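Local coordinates for protein Lys-gingipain W83 (Porphyromonas gingivalis, PDB 6I9A) that cleaves proteins after lysine residues as a secreted cysteine endopeptidase, degrading host proteins such as haemoglobin, collagen and immunoglobulins, at residues A[18-21]-A[27-30]; A[29-34]-A[134-139]; A[35-40]-A[433-438]; A[399-404]-A[409-414]. All blocks are in the same frame, centred on the assembly; numbering follows the deposited sequence.

Overall arrangement
Contacts 1 to 3 all use helix 25-37 and follow it from its first turns to its end. Contact 1 is buried and purely apolar, setting the helix on the parallel sheet of the catalytic domain. Contact 2, buried but with Pro30 at an exposed border, packs the same helix against helix 126-141. In contact 3, partly buried, the end of the helix meets the C-terminal immunoglobulin-like domain through a valine and a water bridge. Contact 4 lies wholly in that domain, a buried hairpin held by backbone hydrogen bonds; its strand 399-404 neighbours strand 432-439 of contact 3, and Tyr399 OH probably hydrogen-bonds to Gly39 O there.

Contact 1 of 4, residues A[18-21]-A[27-30]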
loop_
_atom_site.group_PDB
_atom_site.type_symbol
_atom_site.label_atom_id
_atom_site.label_comp_id
_atom_site.label_asym_id
_atom_site.label_seq_id
_atom_site.Cartn_x
_atom_site.Cartn_y
_atom_site.Cartn_z
ATOM N N VAL A 18 12.173 -6.299 -6.978
ATOM C CA VAL A 18 12.068 -4.989 -7.571
ATOM C C VAL A 18 12.449 -5.067 -9.023
ATOM O O VAL A 18 13.538 -5.576 -9.352
ATOM C CB VAL A 18 12.972 -3.959 -6.835
ATOM C CG1 VAL A 18 12.855 -2.566 -7.464
ATOM C CG2 VAL A 18 12.681 -3.935 -5.333
ATOM N N VAL A 19 11.587 -4.609 -9.925
ATOM C CA VAL A 19 11.931 -4.488 -11.361
ATOM C C VAL A 19 11.772 -3.038 -11.748
ATOM O O VAL A 19 10.686 -2.474 -11.577
ATOM C CB VAL A 19 11.026 -5.400 -12.217
ATOM C CG1 VAL A 19 11.339 -5.194 -13.702
ATOM C CG2 VAL A 19 11.167 -6.879 -11.794
ATOM N N ALA A 20 12.882 -2.410 -12.139
ATOM C CA ALA A 20 12.927 -0.992 -12.338
ATOM C C ALA A 20 13.475 -0.611 -13.689
ATOM O O ALA A 20 14.435 -1.224 -14.196
ATOM C CB ALA A 20 13.789 -0.360 -11.257
ATOM N N GLY A 21 13.014 0.518 -14.204
ATOM C CA GLY A 21 13.640 1.064 -15.388
ATOM C C GLY A 21 15.069 1.421 -15.033
ATOM O O GLY A 21 15.373 1.963 -13.950
ATOM N N ALA A 27 18.317 7.291 -8.171
ATOM C CA ALA A 27 17.212 7.820 -7.376
ATOM C C ALA A 27 16.605 6.758 -6.450
ATOM O O ALA A 27 16.102 7.089 -5.375
ATOM C CB ALA A 27 16.131 8.407 -8.293
ATOM N N LEU A 28 16.629 5.504 -6.873
ATOM C CA LEU A 28 16.001 4.453 -6.080
ATOM C C LEU A 28 16.830 4.088 -4.850
ATOM O O LEU A 28 16.285 3.546 -3.879
ATOM C CB LEU A 28 15.846 3.220 -6.990
ATOM C CG LEU A 28 14.887 2.114 -6.613
ATOM C CD1 LEU A 28 13.503 2.627 -6.302
ATOM C CD2 LEU A 28 14.877 1.053 -7.709
ATOM N N LYS A 29 18.154 4.333 -4.879
ATOM C CA LYS A 29 19.015 3.856 -3.789
ATOM C C LYS A 29 18.527 4.210 -2.356
ATOM O O LYS A 29 18.540 3.303 -1.528
ATOM C CB LYS A 29 20.466 4.333 -3.989
ATOM C CG LYS A 29 21.399 3.545 -3.067
ATOM C CD LYS A 29 22.843 3.438 -3.522
ATOM C CE LYS A 29 23.735 3.021 -2.359
ATOM N NZ LYS A 29 23.301 1.759 -1.675
ATOM N N PRO A 30 18.119 5.447 -2.011
ATOM C CA PRO A 30 17.734 5.704 -0.612
ATOM C C PRO A 30 16.518 4.891 -0.184
ATOM O O PRO A 30 16.379 4.513 0.988
ATOM C CB PRO A 30 17.428 7.211 -0.570
ATOM C CG PRO A 30 18.100 7.780 -1.777
ATOM C CD PRO A 30 18.140 6.698 -2.809
#
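Leu28 reaches from helix 25-37 to strand 14-20 and meets it through a single methyl, CD2. That methyl lies 4.0 Å from Ala20 CB and 4.2 Å from Val18 CG1, two groups that project from the same side of the strand while Val19 between them points the other way. Val18 and Leu28 approach tip to tip. The leucine's reach follows from its first torsion: CG stands opposite the backbone N (chi1 -162°), which carries the branch away from the helix toward the sheet. All three residues are buried, and the attraction between them is apolar throughout. The packing is modest even here, since the two segments bury just 75 Å² together and the backbones stay well apart, with Ala20 CA 8.8 Å from Leu28 CA. Lys29 and Pro30, further along the helix, are exposed and do not meet the strand. The contact is the strand-to-helix half of a right-handed beta-alpha-beta crossover, strand 14-20, helix 25-37 and strand 40-46, within the catalytic domain. Around it, Val83 of strand 79-83 and Tyr46 of strand 40-46 also touch Leu28, and Leu129 of helix 126-141 packs on it from the neighbouring helix.

Contact 2 of 4, residues A[29-34]-A[134-139]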
loop_
_atom_site.group_PDB
_atom_site.type_symbol
_atom_site.label_atom_id
_atom_site.label_comp_id
_atom_site.label_asym_id
_atom_site.label_seq_id
_atom_site.Cartn_x
_atom_site.Cartn_y
_atom_site.Cartn_z
ATOM N N LYS A 29 18.154 4.333 -4.879
ATOM C CA LYS A 29 19.015 3.856 -3.789
ATOM C C LYS A 29 18.527 4.210 -2.356
ATOM O O LYS A 29 18.540 3.303 -1.528
ATOM C CB LYS A 29 20.466 4.333 -3.989
ATOM C CG LYS A 29 21.399 3.545 -3.067
ATOM C CD LYS A 29 22.843 3.438 -3.522
ATOM C CE LYS A 29 23.735 3.021 -2.359
ATOM N NZ LYS A 29 23.301 1.759 -1.675
ATOM N N PRO A 30 18.119 5.447 -2.011
ATOM C CA PRO A 30 17.734 5.704 -0.612
ATOM C C PRO A 30 16.518 4.891 -0.184
ATOM O O PRO A 30 16.379 4.513 0.988
ATOM C CB PRO A 30 17.428 7.211 -0.570
ATOM C CG PRO A 30 18.100 7.780 -1.777
ATOM C CD PRO A 30 18.140 6.698 -2.809
ATOM N N TRP A 31 15.624 4.582 -1.153
ATOM C CA TRP A 31 14.440 3.771 -0.832
ATOM C C TRP A 31 14.886 2.328 -0.593
ATOM O O TRP A 31 14.455 1.707 0.404
ATOM C CB TRP A 31 13.458 3.876 -2.000
ATOM C CG TRP A 31 12.128 3.207 -1.806
ATOM C CD1 TRP A 31 11.032 3.711 -1.143
ATOM C CD2 TRP A 31 11.704 1.960 -2.387
ATOM N NE1 TRP A 31 9.956 2.849 -1.290
ATOM C CE2 TRP A 31 10.344 1.783 -2.061
ATOM C CE3 TRP A 31 12.338 0.991 -3.176
ATOM C CZ2 TRP A 31 9.613 0.672 -2.482
ATOM C CZ3 TRP A 31 11.617 -0.111 -3.612
ATOM C CH2 TRP A 31 10.268 -0.273 -3.253
ATOM N N LEU A 32 15.752 1.782 -1.450
ATOM C CA LEU A 32 16.259 0.419 -1.222
ATOM C C LEU A 32 17.041 0.313 0.085
ATOM O O LEU A 32 16.919 -0.675 0.818
ATOM C CB LEU A 32 17.169 0.003 -2.403
ATOM C CG LEU A 32 16.467 -0.056 -3.763
ATOM C CD1 LEU A 32 17.495 -0.232 -4.852
ATOM C CD2 LEU A 32 15.342 -1.115 -3.811
ATOM N N THR A 33 17.817 1.331 0.415
ATOM C CA THR A 33 18.594 1.328 1.667
ATOM C C THR A 33 17.652 1.179 2.856
ATOM O O THR A 33 17.851 0.353 3.741
ATOM C CB THR A 33 19.444 2.574 1.780
ATOM O OG1 THR A 33 20.411 2.555 0.721
ATOM C CG2 THR A 33 20.125 2.706 3.138
ATOM N N TRP A 34 16.603 2.023 2.897
ATOM C CA TRP A 34 15.632 1.975 4.006
ATOM C C TRP A 34 14.866 0.658 4.049
ATOM O O TRP A 34 14.680 0.091 5.117
ATOM C CB TRP A 34 14.700 3.171 3.929
ATOM C CG TRP A 34 13.492 3.084 4.805
ATOM C CD1 TRP A 34 12.198 3.072 4.362
ATOM C CD2 TRP A 34 13.427 2.918 6.230
ATOM N NE1 TRP A 34 11.332 3.003 5.414
ATOM C CE2 TRP A 34 12.056 2.892 6.578
ATOM C CE3 TRP A 34 14.394 2.831 7.261
ATOM C CZ2 TRP A 34 11.628 2.748 7.898
ATOM C CZ3 TRP A 34 13.956 2.671 8.561
ATOM C CH2 TRP A 34 12.599 2.650 8.877
ATOM N N ASP A 134 10.836 10.464 -1.010
ATOM C CA ASP A 134 11.001 11.340 0.172
ATOM C C ASP A 134 9.756 11.333 1.053
ATOM O O ASP A 134 9.821 11.413 2.292
ATOM C CB ASP A 134 11.314 12.748 -0.286
ATOM C CG ASP A 134 12.712 12.893 -0.860
ATOM O OD1 ASP A 134 13.580 12.007 -0.610
ATOM O OD2 ASP A 134 12.965 13.909 -1.537
ATOM N N LYS A 135 8.568 11.239 0.431
ATOM C CA LYS A 135 7.327 11.178 1.224
ATOM C C LYS A 135 7.224 9.868 1.974
ATOM O O LYS A 135 6.842 9.805 3.137
ATOM C CB LYS A 135 6.109 11.386 0.321
ATOM C CG LYS A 135 6.071 12.847 -0.221
ATOM C CD LYS A 135 4.824 13.130 -1.077
ATOM C CE LYS A 135 4.959 12.554 -2.449
ATOM N NZ LYS A 135 3.751 12.877 -3.293
ATOM N N VAL A 136 7.555 8.756 1.282
ATOM C CA VAL A 136 7.545 7.432 1.939
ATOM C C VAL A 136 8.490 7.400 3.128
ATOM O O VAL A 136 8.126 6.928 4.189
ATOM C CB VAL A 136 7.918 6.333 0.925
ATOM C CG1 VAL A 136 8.140 5.010 1.634
ATOM C CG2 VAL A 136 6.843 6.235 -0.149
ATOM N N LEU A 137 9.712 7.929 2.958
ATOM C CA LEU A 137 10.722 7.892 4.020
ATOM C C LEU A 137 10.251 8.702 5.228
ATOM O O LEU A 137 10.392 8.257 6.370
ATOM C CB LEU A 137 12.065 8.456 3.501
ATOM C CG LEU A 137 12.802 7.584 2.480
ATOM C CD1 LEU A 137 14.036 8.284 1.944
ATOM C CD2 LEU A 137 13.229 6.271 3.139
ATOM N N MET A 138 9.702 9.901 4.985
ATOM C CA MET A 138 9.245 10.700 6.121
ATOM C C MET A 138 8.119 9.995 6.855
ATOM O O MET A 138 8.065 9.946 8.087
ATOM C CB MET A 138 8.776 12.075 5.651
ATOM C CG MET A 138 8.139 12.839 6.796
ATOM S SD MET A 138 8.002 14.617 6.565
ATOM C CE MET A 138 9.755 15.073 6.831
ATOM N N TYR A 139 7.196 9.379 6.081
ATOM C CA TYR A 139 6.066 8.727 6.716
ATOM C C TYR A 139 6.489 7.495 7.513
ATOM O O TYR A 139 6.127 7.329 8.692
ATOM C CB TYR A 139 5.037 8.331 5.628
ATOM C CG TYR A 139 3.756 7.774 6.215
ATOM C CD1 TYR A 139 2.710 8.627 6.594
ATOM C CD2 TYR A 139 3.586 6.400 6.401
ATOM C CE1 TYR A 139 1.553 8.131 7.140
ATOM C CE2 TYR A 139 2.417 5.892 6.947
ATOM C CZ TYR A 139 1.393 6.757 7.279
ATOM O OH TYR A 139 0.229 6.249 7.792
#
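A near-parallel helix pair of the alpha/beta catalytic domain forms this contact: helices 25-37 and 126-141 pack side by side, their axes here 10.3 Å apart at an angle of 27°. In one of its two modelled conformers Leu137 reaches between them: its CD2 methyl approaches Trp34 from the root of the side chain, lying 3.5 Å from Trp34 CB and 3.6 Å from Trp34 CD1, so that the leucine meets the start of the indole obliquely and the two side chains run past one another, each heading for the other's helix. The other methyl of this conformer, CD1, comes within 4.4 Å of Pro30 CB at the exposed border. With chi1 near 167° the Trp34 indole swings beside its own carbonyl carbon, presenting CB and CD1 to the leucine, and its NE1 hydrogen-bonds to Glu140 on the facing helix, one turn beyond Val136. Deeper in, Val136 meets the second tryptophan. The indole of Trp31 is buried, with Phe119 and Met121 of strand 117-121 against it, and its NE1 hydrogen-bonds to Asp362, which satisfies that buried polar group. Against this ring the valine contributes one methyl: Val136 CG1 sits at the indole edge, near the ring plane, 4.1 Å from Trp31 NE1.

Contact 3 of 4, residues A[35-40]-A[433-438]; sequences KAQKGF and NYDVVI
Van der Waals contacts centre on Val437, whose side chain projects from strand 432-439 toward the last turn of helix 25-37. Its CB is 3.3 Å from Gln37 O, so the branched side chain straddles a backbone carbonyl at the helix end. With chi1 at 174°, CG1 stands across from the backbone N and CG2 across from the carbonyl carbon, which turns CG2 to that oxygen and CG1 to Lys38. Val437 CG1 lies 3.9 Å from Lys38 CA and 4.1 Å from Lys38 CB; the remainder of the lysine chain leads away from the strand. The polar part runs through water. Gln37 NE2 and Asp435 OD1 are 4.0 Å apart, too far for a direct bond, and a water spans them, accepting from Gln37 NE2 at 3.2 Å and donating to Asp435 OD1 at 2.7 Å. Amide and carboxylate are turned 65° against each other. The second carboxylate oxygen, OD2, hydrogen-bonds to Gln449 of the adjoining strand. Backbone bonds shape the helix end itself: in a Schellman motif, Phe40 N bonds to Lys35 O and Gly39 N to Ala36 O, with Gly39 at positive phi (105°). The contact thus joins the catalytic domain to the C-terminal immunoglobulin-like domain, where strand 432-439 runs between strands 399-404 and 446-452, while beyond Gly39 the chain enters strand 40-46 of the parallel sheet.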
loop_
_atom_site.group_PDB
_atom_site.type_symbol
_atom_site.label_atom_id
_atom_site.label_comp_id
_atom_site.label_asym_id
_atom_site.label_seq_id
_atom_site.Cartn_x
_atom_site.Cartn_y
_atom_site.Cartn_z
ATOM N N LYS A 35 14.418 0.136 2.880
ATOM C CA LYS A 35 13.697 -1.132 2.901
ATOM C C LYS A 35 14.581 -2.254 3.446
ATOM O O LYS A 35 14.127 -3.075 4.223
ATOM C CB LYS A 35 13.173 -1.490 1.508
ATOM C CG LYS A 35 12.101 -0.514 0.979
ATOM C CD LYS A 35 10.898 -0.270 1.938
ATOM C CE LYS A 35 9.871 0.554 1.212
ATOM N NZ LYS A 35 8.651 0.802 2.009
ATOM N N ALA A 36 15.899 -2.259 3.088
ATOM C CA ALA A 36 16.805 -3.296 3.659
ATOM C C ALA A 36 16.937 -3.067 5.162
ATOM O O ALA A 36 16.861 -4.014 5.959
ATOM C CB ALA A 36 18.176 -3.214 3.005
ATOM N N GLN A 37 17.098 -1.799 5.583
ATOM C CA GLN A 37 17.260 -1.506 7.003
ATOM C C GLN A 37 16.070 -1.957 7.842
ATOM O O GLN A 37 16.237 -2.393 8.994
ATOM C CB GLN A 37 17.501 0.002 7.206
ATOM C CG GLN A 37 18.885 0.404 6.747
ATOM C CD GLN A 37 19.064 1.898 6.687
ATOM O OE1 GLN A 37 18.108 2.664 6.572
ATOM N NE2 GLN A 37 20.330 2.343 6.762
ATOM N N LYS A 38 14.852 -1.844 7.289
ATOM C CA LYS A 38 13.684 -2.246 8.057
ATOM C C LYS A 38 13.374 -3.750 7.901
ATOM O O LYS A 38 12.383 -4.227 8.445
ATOM C CB LYS A 38 12.459 -1.387 7.714
ATOM C CG LYS A 38 11.856 -1.700 6.328
ATOM C CD LYS A 38 10.962 -0.565 5.787
ATOM C CE LYS A 38 9.809 -0.178 6.705
ATOM N NZ LYS A 38 8.783 -1.267 6.861
ATOM N N GLY A 39 14.244 -4.492 7.230
ATOM C CA GLY A 39 14.124 -5.943 7.214
ATOM C C GLY A 39 13.595 -6.585 5.961
ATOM O O GLY A 39 13.178 -7.755 5.974
ATOM N N PHE A 40 13.623 -5.848 4.811
ATOM C CA PHE A 40 13.197 -6.467 3.547
ATOM C C PHE A 40 14.410 -7.066 2.871
ATOM O O PHE A 40 15.407 -6.361 2.622
ATOM C CB PHE A 40 12.572 -5.453 2.608
ATOM C CG PHE A 40 11.199 -4.912 2.937
ATOM C CD1 PHE A 40 10.735 -4.844 4.246
ATOM C CD2 PHE A 40 10.378 -4.424 1.928
ATOM C CE1 PHE A 40 9.441 -4.337 4.528
ATOM C CE2 PHE A 40 9.127 -3.835 2.234
ATOM C CZ PHE A 40 8.657 -3.861 3.505
ATOM N N ASN A 433 29.487 -0.011 13.120
ATOM C CA ASN A 433 28.259 0.452 13.755
ATOM C C ASN A 433 27.091 -0.200 13.019
ATOM O O ASN A 433 26.846 0.154 11.863
ATOM C CB ASN A 433 28.174 1.993 13.735
ATOM C CG ASN A 433 27.537 2.569 14.980
ATOM O OD1 ASN A 433 27.089 1.848 15.879
ATOM N ND2 ASN A 433 27.498 3.886 15.074
ATOM N N TYR A 434 26.408 -1.164 13.668
ATOM C CA TYR A 434 25.306 -1.862 13.003
ATOM C C TYR A 434 23.968 -1.231 13.296
ATOM O O TYR A 434 23.709 -0.878 14.439
ATOM C CB TYR A 434 25.321 -3.342 13.434
ATOM C CG TYR A 434 26.502 -4.066 12.807
ATOM C CD1 TYR A 434 27.793 -3.917 13.319
ATOM C CD2 TYR A 434 26.340 -4.844 11.669
ATOM C CE1 TYR A 434 28.888 -4.538 12.717
ATOM C CE2 TYR A 434 27.428 -5.474 11.063
ATOM C CZ TYR A 434 28.700 -5.277 11.568
ATOM O OH TYR A 434 29.761 -5.883 10.929
ATOM N N ASP A 435 23.139 -1.103 12.269
ATOM C CA ASP A 435 21.812 -0.525 12.444
ATOM C C ASP A 435 20.853 -1.599 12.950
ATOM O O ASP A 435 20.884 -2.722 12.466
ATOM C CB ASP A 435 21.331 0.054 11.084
ATOM C CG ASP A 435 22.282 1.131 10.579
ATOM O OD1 ASP A 435 22.923 0.923 9.510
ATOM O OD2 ASP A 435 22.455 2.140 11.284
ATOM N N VAL A 436 19.985 -1.202 13.850
ATOM C CA VAL A 436 18.942 -2.060 14.388
ATOM C C VAL A 436 17.665 -1.305 14.240
ATOM O O VAL A 436 17.526 -0.213 14.777
ATOM C CB VAL A 436 19.173 -2.462 15.858
ATOM C CG1 VAL A 436 18.065 -3.395 16.348
ATOM C CG2 VAL A 436 20.545 -3.112 16.035
ATOM N N VAL A 437 16.705 -1.865 13.502
ATOM C CA VAL A 437 15.403 -1.225 13.228
ATOM C C VAL A 437 14.335 -2.141 13.727
ATOM O O VAL A 437 14.371 -3.357 13.466
ATOM C CB VAL A 437 15.245 -0.865 11.727
ATOM C CG1 VAL A 437 13.835 -0.326 11.434
ATOM C CG2 VAL A 437 16.295 0.168 11.321
ATOM N N ILE A 438 13.366 -1.566 14.448
ATOM C CA ILE A 438 12.221 -2.321 14.957
ATOM C C ILE A 438 10.952 -1.652 14.496
ATOM O O ILE A 438 10.781 -0.445 14.746
ATOM C CB ILE A 438 12.242 -2.453 16.497
ATOM C CG1 ILE A 438 13.633 -2.949 17.004
ATOM C CG2 ILE A 438 11.085 -3.360 16.979
ATOM C CD1 ILE A 438 13.732 -2.969 18.585
HETATM O O HOH W 1 22.179 -0.225 7.193
#

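Contact 4 of 4, residues A[399-404]-A[409-414]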
loop_
_atom_site.group_PDB
_atom_site.type_symbol
_atom_site.label_atom_id
_atom_site.label_comp_id
_atom_site.label_asym_id
_atom_site.label_seq_id
_atom_site.Cartn_x
_atom_site.Cartn_y
_atom_site.Cartn_z
ATOM N N TYR A 399 8.899 -6.510 14.325
ATOM C CA TYR A 399 9.870 -7.058 13.367
ATOM C C TYR A 399 11.184 -6.328 13.558
ATOM O O TYR A 399 11.250 -5.094 13.464
ATOM C CB TYR A 399 9.295 -6.883 11.973
ATOM C CG TYR A 399 10.078 -7.521 10.849
ATOM C CD1 TYR A 399 10.416 -8.886 10.877
ATOM C CD2 TYR A 399 10.360 -6.811 9.684
ATOM C CE1 TYR A 399 11.023 -9.500 9.777
ATOM C CE2 TYR A 399 10.975 -7.412 8.592
ATOM C CZ TYR A 399 11.288 -8.757 8.641
ATOM O OH TYR A 399 11.845 -9.345 7.533
ATOM N N VAL A 400 12.233 -7.132 13.834
ATOM C CA VAL A 400 13.560 -6.601 14.135
ATOM C C VAL A 400 14.514 -6.910 13.002
ATOM O O VAL A 400 14.577 -8.061 12.561
ATOM C CB VAL A 400 14.058 -7.206 15.467
ATOM C CG1 VAL A 400 15.417 -6.616 15.849
ATOM C CG2 VAL A 400 13.043 -7.008 16.606
ATOM N N ALA A 401 15.306 -5.926 12.593
ATOM C CA ALA A 401 16.245 -6.100 11.483
ATOM C C ALA A 401 17.575 -5.544 11.878
ATOM O O ALA A 401 17.673 -4.411 12.360
ATOM C CB ALA A 401 15.746 -5.380 10.222
ATOM N N ILE A 402 18.652 -6.300 11.591
ATOM C CA ILE A 402 20.024 -5.868 11.799
ATOM C C ILE A 402 20.668 -5.690 10.430
ATOM O O ILE A 402 20.615 -6.604 9.613
ATOM C CB ILE A 402 20.807 -6.856 12.671
ATOM C CG1 ILE A 402 20.165 -6.973 14.075
ATOM C CG2 ILE A 402 22.297 -6.424 12.771
ATOM C CD1 ILE A 402 20.827 -8.050 14.951
ATOM N N SER A 403 21.291 -4.529 10.195
ATOM C CA SER A 403 21.881 -4.224 8.893
ATOM C C SER A 403 23.113 -3.354 9.084
ATOM O O SER A 403 23.394 -2.871 10.172
ATOM C CB SER A 403 20.857 -3.518 7.991
ATOM O OG SER A 403 20.555 -2.217 8.467
ATOM N N LYS A 404 23.852 -3.149 7.982
ATOM C CA LYS A 404 24.945 -2.188 7.950
ATOM C C LYS A 404 25.179 -1.760 6.514
ATOM O O LYS A 404 25.122 -2.595 5.616
ATOM C CB LYS A 404 26.232 -2.759 8.567
ATOM C CG LYS A 404 27.284 -1.661 8.864
ATOM C CD LYS A 404 28.504 -2.197 9.625
ATOM C CE LYS A 404 29.302 -3.217 8.833
ATOM N NZ LYS A 404 30.000 -2.588 7.684
ATOM N N TYR A 409 21.437 -8.017 7.341
ATOM C CA TYR A 409 22.177 -9.183 7.857
ATOM C C TYR A 409 21.254 -10.174 8.538
ATOM O O TYR A 409 21.552 -11.371 8.564
ATOM C CB TYR A 409 23.245 -8.722 8.893
ATOM C CG TYR A 409 24.501 -8.093 8.317
ATOM C CD1 TYR A 409 24.444 -6.932 7.537
ATOM C CD2 TYR A 409 25.762 -8.590 8.654
ATOM C CE1 TYR A 409 25.603 -6.310 7.079
ATOM C CE2 TYR A 409 26.917 -7.948 8.241
ATOM C CZ TYR A 409 26.834 -6.830 7.435
ATOM O OH TYR A 409 27.978 -6.226 6.971
ATOM N N GLY A 410 20.140 -9.738 9.144
ATOM C CA GLY A 410 19.290 -10.686 9.832
ATOM C C GLY A 410 17.985 -10.063 10.249
ATOM O O GLY A 410 17.894 -8.844 10.404
ATOM N N THR A 411 16.985 -10.910 10.448
ATOM C CA THR A 411 15.653 -10.471 10.886
ATOM C C THR A 411 15.054 -11.447 11.871
ATOM O O THR A 411 15.385 -12.650 11.858
ATOM C CB THR A 411 14.677 -10.320 9.697
ATOM O OG1 THR A 411 14.353 -11.598 9.146
ATOM C CG2 THR A 411 15.193 -9.415 8.597
ATOM N N GLY A 412 14.081 -10.977 12.660
ATOM C CA GLY A 412 13.284 -11.852 13.484
ATOM C C GLY A 412 12.038 -11.143 13.928
ATOM O O GLY A 412 12.020 -9.923 14.059
ATOM N N VAL A 413 11.013 -11.914 14.252
ATOM C CA VAL A 413 9.744 -11.384 14.781
ATOM C C VAL A 413 9.658 -11.667 16.271
ATOM O O VAL A 413 9.849 -12.813 16.687
ATOM C CB VAL A 413 8.552 -12.018 14.044
ATOM C CG1 VAL A 413 7.246 -11.509 14.644
ATOM C CG2 VAL A 413 8.605 -11.687 12.552
ATOM N N ALA A 414 9.370 -10.663 17.076
ATOM C CA ALA A 414 9.182 -10.908 18.519
ATOM C C ALA A 414 7.983 -11.833 18.747
ATOM O O ALA A 414 6.876 -11.584 18.251
ATOM C CB ALA A 414 8.975 -9.601 19.250
HETATM O O HOH W 2 27.702 -4.119 5.355
#
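Tyr399 lies across Thr411 in a beta hairpin of the C-terminal immunoglobulin-like domain, formed by antiparallel strands 399-404 and 407-413. Its ring leans over the partner strand, chi1 (-174°) having swung it to the far side from the backbone N. The two side chains cross obliquely, with Tyr399 OH 3.5 Å from Thr411 CG2, while nearer the root of the ring Tyr399 CD1 meets Val413 CG2 at 3.7 Å, the valine standing roughly perpendicular to the tyrosine side chain. The phenol oxygen finds its polar partners beyond the hairpin, at Gly39 O and Val14 N, and so ties this domain to the catalytic one. Val400 and Ile402 point to the other face of the sheet, opposite Gly412 and Gly410. These glycines bring no side chains of their own, and Val422 of the adjacent strand 419-424 and Ile392 of strand 389-394 pack on both Val400 and Ile402. Hydrogen-bonded pairs hold the backbones: Val400 N donates to Gly412 O at 2.8 Å, nearly straight at 171°, and Ile402 N to Gly410 O at 2.9 Å. Toward the turn the register slips in a classic beta bulge, where Tyr409 and Gly410 both face Ile402. Its carbonyl oxygen therefore accepts twice, from Tyr409 N at 2.8 Å and from Gly410 N at 3.2 Å. The Tyr409 ring lies across the start of Lys404, with Tyr409 CE1 3.7 Å from Lys404 N. At the ring's edge and in its plane, a water joins Tyr409 OH, 2.7 Å away, to Lys404 O.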